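Local coordinates for peptidoglycan D,D-transpeptidase PbpA (PDB 3UN7), which probably cross-links the peptidoglycan of the mycobacterial cell wall as a penicillin-binding D,D-transpeptidase and takes part in the control of cell length, at residues A[220-223]-A[228-231]. Numbering follows the deposited sequence.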
loop_
_atom_site.group_PDB
_atom_site.type_symbol
_atom_site.label_atom_id
_atom_site.label_comp_id
_atom_site.label_asym_id
_atom_site.label_seq_id
_atom_site.Cartn_x
_atom_site.Cartn_y
_atom_site.Cartn_z
ATOM N N ILE A 220 20.276 19.404 14.019
ATOM C CA ILE A 220 21.030 18.421 14.786
ATOM C C ILE A 220 22.170 17.886 13.907
ATOM O O ILE A 220 21.921 17.431 12.780
ATOM C CB ILE A 220 20.101 17.270 15.300
ATOM C CG1 ILE A 220 20.808 16.385 16.332
ATOM C CG2 ILE A 220 19.533 16.419 14.147
ATOM C CD1 ILE A 220 19.860 15.395 17.027
ATOM N N PRO A 221 23.429 17.961 14.398
ATOM C CA PRO A 221 24.521 17.393 13.611
ATOM C C PRO A 221 24.387 15.876 13.552
ATOM O O PRO A 221 23.921 15.259 14.513
ATOM C CB PRO A 221 25.779 17.791 14.401
ATOM C CG PRO A 221 25.311 18.026 15.793
ATOM C CD PRO A 221 23.906 18.550 15.665
ATOM N N LEU A 222 24.754 15.281 12.423
ATOM C CA LEU A 222 24.820 13.829 12.339
ATOM C C LEU A 222 26.213 13.382 12.764
ATOM O O LEU A 222 27.198 13.947 12.287
ATOM C CB LEU A 222 24.505 13.350 10.920
ATOM C CG LEU A 222 23.054 13.442 10.461
ATOM C CD1 LEU A 222 22.952 13.059 8.986
ATOM C CD2 LEU A 222 22.166 12.542 11.316
ATOM N N PRO A 223 26.302 12.366 13.651
ATOM C CA PRO A 223 27.608 11.989 14.219
ATOM C C PRO A 223 28.531 11.413 13.160
ATOM O O PRO A 223 28.077 10.709 12.268
ATOM C CB PRO A 223 27.271 10.903 15.251
ATOM C CG PRO A 223 25.774 10.804 15.293
ATOM C CD PRO A 223 25.207 11.493 14.112
ATOM N N GLN A 228 24.047 17.748 8.512
ATOM C CA GLN A 228 23.090 17.944 9.585
ATOM C C GLN A 228 21.660 17.762 9.092
ATOM O O GLN A 228 21.354 17.965 7.910
ATOM C CB GLN A 228 23.276 19.293 10.268
ATOM C CG GLN A 228 23.269 20.503 9.351
ATOM C CD GLN A 228 23.529 21.787 10.112
ATOM O OE1 GLN A 228 24.222 21.788 11.137
ATOM N NE2 GLN A 228 22.975 22.894 9.617
ATOM N N LEU A 229 20.792 17.352 10.004
ATOM C CA LEU A 229 19.397 17.212 9.686
ATOM C C LEU A 229 18.654 18.335 10.377
ATOM O O LEU A 229 19.020 18.747 11.482
ATOM C CB LEU A 229 18.887 15.835 10.108
ATOM C CG LEU A 229 18.853 14.709 9.056
ATOM C CD1 LEU A 229 19.888 14.865 7.927
ATOM C CD2 LEU A 229 18.982 13.332 9.708
ATOM N N GLU A 230 17.643 18.863 9.695
ATOM C CA GLU A 230 16.844 19.944 10.233
ATOM C C GLU A 230 15.374 19.557 10.280
ATOM O O GLU A 230 14.942 18.648 9.572
ATOM C CB GLU A 230 17.054 21.239 9.433
ATOM C CG GLU A 230 16.373 21.296 8.066
ATOM C CD GLU A 230 16.168 22.722 7.552
ATOM O OE1 GLU A 230 15.361 22.894 6.615
ATOM O OE2 GLU A 230 16.797 23.669 8.082
ATOM N N ASN A 231 14.627 20.239 11.141
ATOM C CA ASN A 231 13.187 20.075 11.215
ATOM C C ASN A 231 12.577 20.643 9.947
ATOM O O ASN A 231 13.092 21.603 9.376
ATOM C CB ASN A 231 12.610 20.821 12.427
ATOM C CG ASN A 231 12.852 20.102 13.745
ATOM O OD1 ASN A 231 13.183 18.916 13.778
ATOM N ND2 ASN A 231 12.675 20.826 14.848
#
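The backbone N of I220 donates to O of L229 at 2.9 Å, with L229 N returning the bond to I220 O at 3.0 Å. These two bonds make I220 and L229 an antiparallel hydrogen-bonded pair. P221 and Q228 follow as a non-hydrogen-bonded pair, a position that suits proline, which has no N-H to give. Here the methylene CB of Q228 comes to 3.4 Å from I220 O, while its extended chain carries the amide to the exposed face that the P221 ring also occupies. The two strands, 219-221 and 228-230, form a two-stranded beta hairpin at the surface of the transpeptidase domain, far from the centre of the chain. On its other face, the branched aliphatic chains of I220 and L229 suit their place by packing bulky apolar groups against V258, and those of L222 and L229 do the same against M305. I220 CG2 sits between the backbone N and the carbonyl carbon (chi1 -169°, measured to CG1), a placement that brings this branch to 4.1 Å from L229 CB, whereas CG1 leads away from the partner strand. L222, just past the strand end, reaches back to L229. The two leucines cross at a slant, meeting methyl to methyl in two pairs: L222 CD1 is 3.7 Å from L229 CD1, and L222 CD2 lies at the same distance from L229 CD2. M305 belongs to helix 300-306 and V258 to helix 254-264, which seats the hairpin's apolar face against two helices. The side chain of L229 is about 11 Å from that of S193, which by analogy with related transpeptidases probably carries the acyl-ester intermediate.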